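Local structure of glutathione S-transferase (Sphingobium chungbukense, 6M1T) at residues E139-E144 against Y175-A180; L98-S103 against K130-A135; P14-R19 against A154-F159; V110-P115 against L123-A128. The protein binds glutathione and, as a beta-class glutathione S-transferase, probably transfers it to electrophilic compounds in detoxification. All coordinates share one frame; numbering follows the deposited sequence. Where two conformers were deposited one is given.

Contact 1: residues E139-E144 against Y175-A180; sequences ELLDKE and YPNLGA. With CYS (cysteine), chain D.
In the all-helical C-terminal domain of the glutathione S-transferase fold, the chain leaving helix 119-139 packs against the first turn of helix 176-186, where Leu140 and Leu141 meet Asn177 and Leu178. Asn177 gives up the most surface. Its CG is anti to its own carbonyl carbon (chi1 -49°), which directs the amide at the backbone and side chain of Leu141. The nitrogen ND2 lies close against the leucine, 3.1 Å from Leu141 CB, while OD1 sits 3.6 Å from Leu141 CD1. No polar bond joins this pair; the amide is held from the last turn of helix 119-139, because Asn177 ND2 donates to the carbonyl O of Asp137, and the carboxylate of Asp137 accepts from the backbone N of Leu178. The end of one helix and the start of another are thus tied by two hydrogen bonds beside an apolar contact. Replacing Asn177 by an alanine removes the amide, which is likely to leave the Asp137 carbonyl without this donor and a gap beside Leu141. On its far side the helix turn borders the bound cysteine, with Leu178 O 3.5 Å from the ligand SG. Deeper in, between helices 119-139 and 153-162, the two buried leucines cross at about a right angle, and only their methyl ends meet: Leu140 CD1 lies 3.8 Å from Leu178 CD2.

Contact 2: residues L98-S103 against K130-A135; sequences LSFLGS and KNHLGA
Phe100 reaches His132 with the far end of its ring, and this pair makes the whole contact between segments 98-103 and 130-135. From CB, which points toward helix 119-139, the phenylalanine runs outward with CG anti to the backbone N (chi1 171°), which carries the ring away from helix 89-108 and up to His132. The inner ring atoms stay short of His132. CE1 is the first to touch, 3.8 Å from His132 CE1. At the tip, CZ meets two atoms of the imidazole, lying 3.4 Å from His132 ND1 and 3.6 Å from His132 CE1. The helices 89-108 and 119-139 bridged here belong to the helical bundle of the glutathione S-transferase C-terminal domain, and the residues that touch lie near its surface. The two side chains run antiparallel alongside one another. Their ring planes stand at 75° with centroids 5.3 Å apart, an oblique pairing. Further along helix 89-108, Glu104 and Ala108 also pack on His132, whereas Phe100 touches Tyr146 of its own chain and Glu65 of the second subunit. That subunit comes close at the preceding residue as well, where Ser99 OG is hydrogen-bonded to OE2 of Glu65 of the second subunit, a bond less certain because Ser99 was modelled in two conformers.

Contact 3: residues P14-R19 against A154-F159; sequences PHIALR and ADIYLF
Ile156 and Ile16 bury the most surface where helix 12-21 of the thioredoxin-like N-terminal domain packs on helix 153-162 of the helical C-terminal domain, part of the interdomain interface of the glutathione S-transferase fold. The segment axes approach to 9.4 Å and run roughly antiparallel, at 142°. Both isoleucines point toward the opposing helix, their side chains lying alongside each other and heading opposite ways. In each, CG2 lies anti to the backbone N, and these two methyls meet, with Ile16 CG2 3.7 Å from Ile156 CG2. Ile156 CG1 is instead anti to the carbonyl carbon (chi1 -65°) and extends onward (chi2 173°), carrying CD1 past Ile16 onto the backbone of Ala17, 3.8 Å from Ala17 CA. Ile156 thus engages two successive residues of helix 12-21: CG2 meets Ile16 alone, while the CG1-CD1 branch touches both Ile16 and Ala17, and no hydrogen bond crosses between the segments. A valine in place of Ile156 lacks CD1, which is likely to open a gap over Ala17 and thin the contact with Ile16 CG2. Ala194 of helix 189-198 packs on Ile16, and next to Ile156 in sequence Tyr157 faces the glutathione pocket and touches the ligand, so the interface adjoins that site. On the other flank Phe159 adds a looser, oblique contact, its CD2 lying 4.3 Å from Ile16 CD1.

Contact 4: residues V110-P115 against L123-A128; sequences VPLFTP and LAASTA
Leu112 has its CG anti to the carbonyl carbon (chi1 -67°) and its chain extended beyond (chi2 177°), which lays the isobutyl group along the backbone of Ala125 and Ser126. The contact joins the turn after helix 89-108 to helix 119-139, within the connection between these two helices in the helical C-terminal domain of the glutathione S-transferase fold. Ala125 CB fits between two side chains of the turn: it lies 3.7 Å from Pro111 CG on the proline ring and 3.8 Å from Leu112 CG. The methyl Leu112 CD2 reaches further along the helix, coming to 3.6 Å from Ser126 OG. That hydroxyl also makes a weak bond to the carbonyl O of Lys122, one turn back. Val168, in a loop of the same chain, also packs on Leu112. The turn is held in shape by its own bonds, with the carbonyl of Val110 gripped twice: Phe113 N and Thr114 OG1 reach it from opposite faces of the carbonyl plane. The Thr114 OG1 to Val110 O bond is short, 2.7 Å, with the donor above the carbonyl plane and a C=O...donor angle of 135°.

How the contacts relate
Contacts 1, 2 and 4 lie within the C-terminal helical domain, and contact 3 joins it to the N-terminal thioredoxin-like domain. Along the chain, contact 4 is nested inside the loop closed by contact 2, and both sit inside the longer loop closed by contact 3; contact 1 follows contact 2 in series and alternates with contact 3. Helix 119-139 is shared by contacts 2 and 4, whose centres are 14 Å apart, and contact 1 begins at its end. Leu98, Leu101 and Gly102 pack on Tyr157, a residue of the glutathione pocket that thus lies where contacts 2 and 3 meet. Contacts 3 and 4 do not touch, their centres being 24 Å apart.

Contact 1: residues E139-E144 against Y175-A180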
loop_
_atom_site.group_PDB
_atom_site.type_symbol
_atom_site.label_atom_id
_atom_site.label_comp_id
_atom_site.label_asym_id
_atom_site.label_seq_id
_atom_site.Cartn_x
_atom_site.Cartn_y
_atom_site.Cartn_z
ATOM N N GLU A 139 7.885 13.606 12.737
ATOM C CA GLU A 139 7.711 12.238 13.288
ATOM C C GLU A 139 9.068 11.712 13.766
ATOM O O GLU A 139 9.087 11.014 14.802
ATOM C CB GLU A 139 7.107 11.277 12.264
ATOM C CG GLU A 139 6.485 10.046 12.900
ATOM C CD GLU A 139 5.933 9.075 11.871
ATOM O OE1 GLU A 139 5.493 9.557 10.800
ATOM O OE2 GLU A 139 5.962 7.857 12.133
ATOM N N LEU A 140 10.131 11.962 12.988
ATOM C CA LEU A 140 11.487 11.373 13.189
ATOM C C LEU A 140 12.357 12.327 14.027
ATOM O O LEU A 140 13.516 11.971 14.292
ATOM C CB LEU A 140 12.131 11.032 11.833
ATOM C CG LEU A 140 11.574 9.755 11.195
ATOM C CD1 LEU A 140 11.967 9.630 9.733
ATOM C CD2 LEU A 140 12.019 8.522 11.977
ATOM N N LEU A 141 11.805 13.468 14.448
ATOM C CA LEU A 141 12.424 14.381 15.447
ATOM C C LEU A 141 12.426 13.683 16.806
ATOM O O LEU A 141 13.383 13.882 17.561
ATOM C CB LEU A 141 11.610 15.680 15.500
ATOM C CG LEU A 141 12.187 16.844 16.310
ATOM C CD1 LEU A 141 13.708 16.810 16.364
ATOM C CD2 LEU A 141 11.712 18.182 15.734
ATOM N N ASP A 142 11.389 12.892 17.081
ATOM C CA ASP A 142 11.091 12.316 18.423
ATOM C C ASP A 142 11.624 10.878 18.557
ATOM O O ASP A 142 11.615 10.363 19.702
ATOM C CB ASP A 142 9.578 12.316 18.676
ATOM C CG ASP A 142 8.954 13.699 18.755
ATOM O OD1 ASP A 142 9.671 14.694 18.498
ATOM O OD2 ASP A 142 7.755 13.772 19.073
ATOM N N LYS A 143 12.007 10.220 17.448
ATOM C CA LYS A 143 12.306 8.757 17.418
ATOM C C LYS A 143 13.444 8.512 16.425
ATOM O O LYS A 143 13.561 9.297 15.467
ATOM C CB LYS A 143 11.044 7.966 17.046
ATOM C CG LYS A 143 10.982 6.534 17.566
ATOM N N GLU A 144 14.257 7.475 16.646
ATOM C CA GLU A 144 15.411 7.167 15.757
ATOM C C GLU A 144 14.887 6.419 14.519
ATOM O O GLU A 144 15.312 6.760 13.405
ATOM C CB GLU A 144 16.492 6.372 16.497
ATOM C CG GLU A 144 17.900 6.759 16.057
ATOM C CD GLU A 144 19.033 5.959 16.675
ATOM O OE1 GLU A 144 20.066 6.577 17.029
ATOM O OE2 GLU A 144 18.887 4.719 16.788
ATOM N N TYR A 175 14.492 19.816 5.978
ATOM C CA TYR A 175 14.032 18.641 6.772
ATOM C C TYR A 175 15.225 18.020 7.490
ATOM O O TYR A 175 15.646 16.913 7.169
ATOM C CB TYR A 175 13.269 17.673 5.851
ATOM C CG TYR A 175 12.291 18.375 4.937
ATOM C CD1 TYR A 175 11.109 18.900 5.442
ATOM C CD2 TYR A 175 12.566 18.578 3.592
ATOM C CE1 TYR A 175 10.199 19.561 4.629
ATOM C CE2 TYR A 175 11.679 19.265 2.772
ATOM C CZ TYR A 175 10.501 19.770 3.295
ATOM O OH TYR A 175 9.583 20.430 2.516
ATOM N N PRO A 176 15.818 18.688 8.513
ATOM C CA PRO A 176 17.130 18.272 9.001
ATOM C C PRO A 176 17.050 16.969 9.803
ATOM O O PRO A 176 18.039 16.325 9.893
ATOM C CB PRO A 176 17.550 19.475 9.886
ATOM C CG PRO A 176 16.249 19.985 10.433
ATOM C CD PRO A 176 15.273 19.829 9.270
ATOM N N ASN A 177 15.895 16.605 10.356
ATOM C CA ASN A 177 15.708 15.301 11.037
ATOM C C ASN A 177 15.750 14.192 9.962
ATOM O O ASN A 177 16.353 13.151 10.233
ATOM C CB ASN A 177 14.436 15.249 11.891
ATOM C CG ASN A 177 14.336 16.460 12.802
ATOM O OD1 ASN A 177 15.371 16.982 13.231
ATOM N ND2 ASN A 177 13.119 16.920 13.070
ATOM N N LEU A 178 15.205 14.448 8.773
ATOM C CA LEU A 178 15.282 13.482 7.634
ATOM C C LEU A 178 16.739 13.359 7.192
ATOM O O LEU A 178 17.196 12.228 7.172
ATOM C CB LEU A 178 14.363 13.932 6.496
ATOM C CG LEU A 178 12.878 13.961 6.851
ATOM C CD1 LEU A 178 12.052 14.223 5.619
ATOM C CD2 LEU A 178 12.411 12.674 7.507
ATOM N N GLY A 179 17.446 14.494 6.994
ATOM C CA GLY A 179 18.899 14.575 6.735
ATOM C C GLY A 179 19.707 13.665 7.646
ATOM O O GLY A 179 20.471 12.817 7.140
ATOM N N ALA A 180 19.579 13.818 8.958
ATOM C CA ALA A 180 20.353 13.026 9.947
ATOM C C ALA A 180 19.992 11.538 9.834
ATOM O O ALA A 180 20.869 10.666 9.989
ATOM C CB ALA A 180 20.063 13.546 11.333
HETATM N N CYS D . 20.188 13.425 0.774
HETATM C CA CYS D . 19.524 13.375 2.113
HETATM C C CYS D . 20.565 13.063 3.201
HETATM O O CYS D . 21.424 12.179 2.948
HETATM C CB CYS D . 18.388 12.356 2.096
HETATM S SG CYS D . 17.428 12.241 3.636
#

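Contact 2: residues L98-S103 against K130-A135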
loop_
_atom_site.group_PDB
_atom_site.type_symbol
_atom_site.label_atom_id
_atom_site.label_comp_id
_atom_site.label_asym_id
_atom_site.label_seq_id
_atom_site.Cartn_x
_atom_site.Cartn_y
_atom_site.Cartn_z
ATOM N N LEU A 98 4.468 0.503 5.877
ATOM C CA LEU A 98 4.803 0.081 4.482
ATOM C C LEU A 98 3.663 0.493 3.539
ATOM O O LEU A 98 3.985 0.923 2.388
ATOM C CB LEU A 98 5.089 -1.419 4.426
ATOM C CG LEU A 98 6.282 -1.901 5.280
ATOM C CD1 LEU A 98 6.380 -3.401 5.196
ATOM C CD2 LEU A 98 7.588 -1.216 4.839
ATOM N N SER A 99 2.398 0.370 3.974
ATOM C CA SER A 99 1.205 0.729 3.145
ATOM C C SER A 99 1.203 2.246 2.934
ATOM O O SER A 99 0.955 2.697 1.798
ATOM C CB SER A 99 -0.155 0.173 3.681
ATOM O OG SER A 99 -1.009 1.042 2.922
ATOM N N PHE A 100 1.549 3.044 3.951
ATOM C CA PHE A 100 1.607 4.505 3.796
ATOM C C PHE A 100 2.701 4.889 2.778
ATOM O O PHE A 100 2.485 5.780 1.905
ATOM C CB PHE A 100 1.889 5.200 5.129
ATOM C CG PHE A 100 2.168 6.647 4.950
ATOM C CD1 PHE A 100 1.142 7.573 4.873
ATOM C CD2 PHE A 100 3.477 7.092 4.902
ATOM C CE1 PHE A 100 1.414 8.930 4.726
ATOM C CE2 PHE A 100 3.749 8.440 4.733
ATOM C CZ PHE A 100 2.724 9.364 4.665
ATOM N N LEU A 101 3.876 4.263 2.875
ATOM C CA LEU A 101 4.990 4.607 1.963
ATOM C C LEU A 101 4.615 4.258 0.498
ATOM O O LEU A 101 4.865 5.084 -0.355
ATOM C CB LEU A 101 6.232 3.853 2.427
ATOM C CG LEU A 101 6.807 4.362 3.756
ATOM C CD1 LEU A 101 7.974 3.488 4.196
ATOM C CD2 LEU A 101 7.230 5.785 3.623
ATOM N N GLY A 102 4.049 3.086 0.266
ATOM C CA GLY A 102 3.686 2.589 -1.084
ATOM C C GLY A 102 2.475 3.298 -1.682
ATOM O O GLY A 102 2.494 3.597 -2.886
ATOM N N SER A 103 1.479 3.597 -0.861
ATOM C CA SER A 103 0.148 4.082 -1.293
ATOM C C SER A 103 0.097 5.614 -1.241
ATOM O O SER A 103 -0.611 6.197 -2.045
ATOM C CB SER A 103 -0.934 3.355 -0.460
ATOM O OG SER A 103 -0.775 2.090 -1.128
ATOM N N LYS A 130 6.352 17.881 -0.370
ATOM C CA LYS A 130 6.916 18.770 0.691
ATOM C C LYS A 130 6.071 18.656 1.960
ATOM O O LYS A 130 6.666 18.619 3.066
ATOM C CB LYS A 130 7.075 20.192 0.136
ATOM C CG LYS A 130 8.151 20.285 -0.934
ATOM C CD LYS A 130 8.694 21.674 -1.206
ATOM C CE LYS A 130 7.884 22.428 -2.234
ATOM N NZ LYS A 130 8.442 23.778 -2.474
ATOM N N ASN A 131 4.750 18.478 1.832
ATOM C CA ASN A 131 3.835 18.214 2.978
ATOM C C ASN A 131 4.191 16.905 3.698
ATOM O O ASN A 131 4.225 16.844 4.977
ATOM C CB ASN A 131 2.376 18.134 2.522
ATOM C CG ASN A 131 1.699 19.482 2.386
ATOM O OD1 ASN A 131 0.517 19.542 2.051
ATOM N ND2 ASN A 131 2.431 20.563 2.621
ATOM N N HIS A 132 4.355 15.828 2.930
ATOM C CA HIS A 132 4.752 14.505 3.452
ATOM C C HIS A 132 6.092 14.636 4.189
ATOM O O HIS A 132 6.249 13.991 5.234
ATOM C CB HIS A 132 4.820 13.492 2.292
ATOM C CG HIS A 132 3.484 12.922 1.946
ATOM N ND1 HIS A 132 2.689 12.314 2.892
ATOM C CD2 HIS A 132 2.827 12.787 0.767
ATOM C CE1 HIS A 132 1.585 11.845 2.328
ATOM N NE2 HIS A 132 1.634 12.123 1.041
ATOM N N LEU A 133 7.025 15.362 3.603
ATOM C CA LEU A 133 8.406 15.496 4.116
ATOM C C LEU A 133 8.332 16.237 5.486
ATOM O O LEU A 133 8.971 15.780 6.428
ATOM C CB LEU A 133 9.259 16.234 3.075
ATOM C CG LEU A 133 9.710 15.463 1.819
ATOM C CD1 LEU A 133 10.349 16.360 0.778
ATOM C CD2 LEU A 133 10.643 14.317 2.151
ATOM N N GLY A 134 7.557 17.321 5.586
ATOM C CA GLY A 134 7.308 18.079 6.841
ATOM C C GLY A 134 6.811 17.171 7.958
ATOM O O GLY A 134 7.383 17.219 9.075
ATOM N N ALA A 135 5.813 16.317 7.697
ATOM C CA ALA A 135 5.241 15.416 8.722
ATOM C C ALA A 135 6.244 14.319 9.079
ATOM O O ALA A 135 6.310 13.915 10.262
ATOM C CB ALA A 135 3.943 14.813 8.260
#

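Contact 3: residues P14-R19 against A154-F159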
loop_
_atom_site.group_PDB
_atom_site.type_symbol
_atom_site.label_atom_id
_atom_site.label_comp_id
_atom_site.label_asym_id
_atom_site.label_seq_id
_atom_site.Cartn_x
_atom_site.Cartn_y
_atom_site.Cartn_z
ATOM N N PRO A 14 14.219 -3.519 -1.417
ATOM C CA PRO A 14 14.488 -4.935 -1.230
ATOM C C PRO A 14 15.956 -5.297 -1.524
ATOM O O PRO A 14 16.458 -6.256 -0.900
ATOM C CB PRO A 14 13.458 -5.665 -2.118
ATOM C CG PRO A 14 12.992 -4.609 -3.058
ATOM C CD PRO A 14 13.110 -3.271 -2.343
ATOM N N HIS A 15 16.621 -4.577 -2.429
ATOM C CA HIS A 15 18.089 -4.763 -2.660
ATOM C C HIS A 15 18.831 -4.592 -1.322
ATOM O O HIS A 15 19.625 -5.493 -0.933
ATOM C CB HIS A 15 18.591 -3.785 -3.736
ATOM C CG HIS A 15 19.953 -4.087 -4.268
ATOM N ND1 HIS A 15 20.513 -3.369 -5.316
ATOM C CD2 HIS A 15 20.832 -5.057 -3.959
ATOM C CE1 HIS A 15 21.737 -3.838 -5.559
ATOM N NE2 HIS A 15 21.934 -4.908 -4.773
ATOM N N ILE A 16 18.628 -3.473 -0.653
ATOM C CA ILE A 16 19.262 -3.206 0.678
ATOM C C ILE A 16 18.864 -4.313 1.683
ATOM O O ILE A 16 19.728 -4.815 2.398
ATOM C CB ILE A 16 18.911 -1.800 1.169
ATOM C CG1 ILE A 16 19.598 -0.754 0.300
ATOM C CG2 ILE A 16 19.250 -1.649 2.653
ATOM C CD1 ILE A 16 19.054 0.644 0.404
ATOM N N ALA A 17 17.589 -4.684 1.746
ATOM C CA ALA A 17 17.046 -5.670 2.711
ATOM C C ALA A 17 17.732 -7.033 2.555
ATOM O O ALA A 17 18.030 -7.685 3.568
ATOM C CB ALA A 17 15.525 -5.768 2.569
ATOM N N LEU A 18 17.892 -7.522 1.331
ATOM C CA LEU A 18 18.588 -8.800 1.078
ATOM C C LEU A 18 20.044 -8.709 1.561
ATOM O O LEU A 18 20.544 -9.751 2.057
ATOM C CB LEU A 18 18.505 -9.140 -0.414
ATOM C CG LEU A 18 17.114 -9.571 -0.866
ATOM C CD1 LEU A 18 16.990 -9.476 -2.369
ATOM C CD2 LEU A 18 16.800 -10.970 -0.389
ATOM N N ARG A 19 20.700 -7.572 1.353
ATOM C CA ARG A 19 22.075 -7.326 1.883
ATOM C C ARG A 19 22.040 -7.334 3.428
ATOM O O ARG A 19 22.999 -7.847 4.013
ATOM C CB ARG A 19 22.678 -6.032 1.351
ATOM C CG ARG A 19 23.016 -6.145 -0.135
ATOM C CD ARG A 19 23.726 -4.961 -0.735
ATOM N NE ARG A 19 23.832 -5.199 -2.172
ATOM C CZ ARG A 19 24.846 -5.783 -2.797
ATOM N NH1 ARG A 19 25.921 -6.150 -2.129
ATOM N NH2 ARG A 19 24.761 -5.985 -4.097
ATOM N N ALA A 154 10.894 -0.809 7.020
ATOM C CA ALA A 154 10.172 0.470 6.844
ATOM C C ALA A 154 11.197 1.588 6.759
ATOM O O ALA A 154 10.991 2.504 5.960
ATOM C CB ALA A 154 9.165 0.697 7.952
ATOM N N ASP A 155 12.270 1.546 7.560
ATOM C CA ASP A 155 13.360 2.558 7.450
ATOM C C ASP A 155 14.024 2.394 6.064
ATOM O O ASP A 155 14.383 3.372 5.424
ATOM C CB ASP A 155 14.430 2.376 8.541
ATOM C CG ASP A 155 13.905 2.536 9.968
ATOM O OD1 ASP A 155 13.450 3.622 10.290
ATOM O OD2 ASP A 155 13.903 1.562 10.705
ATOM N N ILE A 156 14.273 1.165 5.647
ATOM C CA ILE A 156 14.939 0.936 4.333
ATOM C C ILE A 156 14.078 1.577 3.232
ATOM O O ILE A 156 14.578 2.278 2.383
ATOM C CB ILE A 156 15.174 -0.553 4.077
ATOM C CG1 ILE A 156 16.174 -1.174 5.074
ATOM C CG2 ILE A 156 15.650 -0.672 2.623
ATOM C CD1 ILE A 156 16.281 -2.698 4.945
ATOM N N TYR A 157 12.791 1.319 3.254
ATOM C CA TYR A 157 11.847 1.798 2.210
ATOM C C TYR A 157 11.764 3.331 2.214
ATOM O O TYR A 157 11.924 3.962 1.157
ATOM C CB TYR A 157 10.518 1.146 2.508
ATOM C CG TYR A 157 9.495 1.145 1.407
ATOM C CD1 TYR A 157 9.820 1.269 0.064
ATOM C CD2 TYR A 157 8.183 0.875 1.751
ATOM C CE1 TYR A 157 8.826 1.216 -0.914
ATOM C CE2 TYR A 157 7.193 0.782 0.793
ATOM C CZ TYR A 157 7.513 0.939 -0.539
ATOM O OH TYR A 157 6.487 0.892 -1.453
ATOM N N LEU A 158 11.637 3.940 3.410
ATOM C CA LEU A 158 11.574 5.413 3.539
ATOM C C LEU A 158 12.885 5.990 3.030
ATOM O O LEU A 158 12.830 6.940 2.237
ATOM C CB LEU A 158 11.311 5.843 4.984
ATOM C CG LEU A 158 11.324 7.348 5.248
ATOM C CD1 LEU A 158 10.334 8.091 4.335
ATOM C CD2 LEU A 158 11.035 7.616 6.728
ATOM N N PHE A 159 14.016 5.432 3.499
ATOM C CA PHE A 159 15.366 5.918 3.098
ATOM C C PHE A 159 15.468 6.007 1.577
ATOM O O PHE A 159 15.886 7.011 1.045
ATOM C CB PHE A 159 16.434 4.959 3.601
ATOM C CG PHE A 159 17.810 5.268 3.107
ATOM C CD1 PHE A 159 18.546 6.267 3.722
ATOM C CD2 PHE A 159 18.410 4.489 2.121
ATOM C CE1 PHE A 159 19.853 6.526 3.341
ATOM C CE2 PHE A 159 19.719 4.751 1.740
ATOM C CZ PHE A 159 20.423 5.787 2.327
#

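Contact 4: residues V110-P115 against L123-A128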
loop_
_atom_site.group_PDB
_atom_site.type_symbol
_atom_site.label_atom_id
_atom_site.label_comp_id
_atom_site.label_asym_id
_atom_site.label_seq_id
_atom_site.Cartn_x
_atom_site.Cartn_y
_atom_site.Cartn_z
ATOM N N VAL A 110 4.756 10.761 -8.465
ATOM C CA VAL A 110 4.616 10.207 -9.849
ATOM C C VAL A 110 4.544 11.329 -10.898
ATOM O O VAL A 110 5.268 11.236 -11.888
ATOM C CB VAL A 110 3.459 9.190 -9.918
ATOM C CG1 VAL A 110 3.092 8.841 -11.352
ATOM C CG2 VAL A 110 3.838 7.954 -9.122
ATOM N N PRO A 111 3.733 12.404 -10.751
ATOM C CA PRO A 111 3.749 13.523 -11.703
ATOM C C PRO A 111 5.124 14.198 -11.845
ATOM O O PRO A 111 5.491 14.589 -12.947
ATOM C CB PRO A 111 2.773 14.554 -11.120
ATOM C CG PRO A 111 1.888 13.739 -10.174
ATOM C CD PRO A 111 2.780 12.634 -9.660
ATOM N N LEU A 112 5.876 14.302 -10.748
ATOM C CA LEU A 112 7.232 14.918 -10.765
ATOM C C LEU A 112 8.189 14.083 -11.616
ATOM O O LEU A 112 9.158 14.696 -12.106
ATOM C CB LEU A 112 7.784 15.045 -9.344
ATOM C CG LEU A 112 7.076 16.014 -8.412
ATOM C CD1 LEU A 112 7.711 15.969 -7.033
ATOM C CD2 LEU A 112 7.117 17.430 -8.947
ATOM N N PHE A 113 7.983 12.760 -11.754
ATOM C CA PHE A 113 8.862 11.852 -12.546
ATOM C C PHE A 113 8.226 11.501 -13.902
ATOM O O PHE A 113 8.730 10.594 -14.597
ATOM C CB PHE A 113 9.202 10.569 -11.772
ATOM C CG PHE A 113 10.257 10.747 -10.707
ATOM C CD1 PHE A 113 11.604 10.795 -11.040
ATOM C CD2 PHE A 113 9.906 10.897 -9.373
ATOM C CE1 PHE A 113 12.574 10.938 -10.061
ATOM C CE2 PHE A 113 10.874 11.037 -8.390
ATOM C CZ PHE A 113 12.210 11.054 -8.734
ATOM N N THR A 114 7.142 12.175 -14.269
ATOM C CA THR A 114 6.470 12.060 -15.584
ATOM C C THR A 114 6.790 13.330 -16.372
ATOM O O THR A 114 6.215 14.375 -16.090
ATOM C CB THR A 114 4.974 11.809 -15.371
ATOM O OG1 THR A 114 4.865 10.666 -14.520
ATOM C CG2 THR A 114 4.220 11.545 -16.656
ATOM N N PRO A 115 7.751 13.319 -17.330
ATOM C CA PRO A 115 7.989 14.492 -18.189
ATOM C C PRO A 115 6.725 15.020 -18.905
ATOM O O PRO A 115 6.601 16.206 -19.045
ATOM C CB PRO A 115 9.053 13.977 -19.180
ATOM C CG PRO A 115 9.797 12.918 -18.387
ATOM C CD PRO A 115 8.691 12.221 -17.611
ATOM N N LEU A 123 3.781 21.192 -10.093
ATOM C CA LEU A 123 3.823 22.106 -8.914
ATOM C C LEU A 123 2.981 21.531 -7.762
ATOM O O LEU A 123 3.449 21.592 -6.605
ATOM C CB LEU A 123 3.356 23.516 -9.308
ATOM C CG LEU A 123 4.221 24.291 -10.309
ATOM C CD1 LEU A 123 4.137 25.794 -10.040
ATOM C CD2 LEU A 123 5.678 23.825 -10.302
ATOM N N ALA A 124 1.787 20.997 -8.037
ATOM C CA ALA A 124 0.901 20.423 -6.993
ATOM C C ALA A 124 1.569 19.195 -6.342
ATOM O O ALA A 124 1.475 19.059 -5.114
ATOM C CB ALA A 124 -0.439 20.052 -7.571
ATOM N N ALA A 125 2.201 18.325 -7.137
ATOM C CA ALA A 125 2.926 17.122 -6.660
ATOM C C ALA A 125 4.120 17.568 -5.808
ATOM O O ALA A 125 4.331 16.968 -4.733
ATOM C CB ALA A 125 3.343 16.256 -7.823
ATOM N N SER A 126 4.846 18.601 -6.254
ATOM C CA SER A 126 5.849 19.345 -5.442
ATOM C C SER A 126 5.301 19.591 -4.036
ATOM O O SER A 126 6.001 19.234 -3.047
ATOM C CB SER A 126 6.242 20.651 -6.093
ATOM O OG SER A 126 7.355 20.475 -6.955
ATOM N N THR A 127 4.088 20.159 -3.953
ATOM C CA THR A 127 3.416 20.580 -2.693
ATOM C C THR A 127 3.103 19.369 -1.813
ATOM O O THR A 127 3.335 19.442 -0.587
ATOM C CB THR A 127 2.103 21.330 -2.969
ATOM O OG1 THR A 127 2.470 22.578 -3.544
ATOM C CG2 THR A 127 1.260 21.553 -1.731
ATOM N N ALA A 128 2.517 18.330 -2.406
ATOM C CA ALA A 128 2.124 17.090 -1.706
ATOM C C ALA A 128 3.372 16.435 -1.108
ATOM O O ALA A 128 3.312 16.005 0.025
ATOM C CB ALA A 128 1.402 16.160 -2.648
#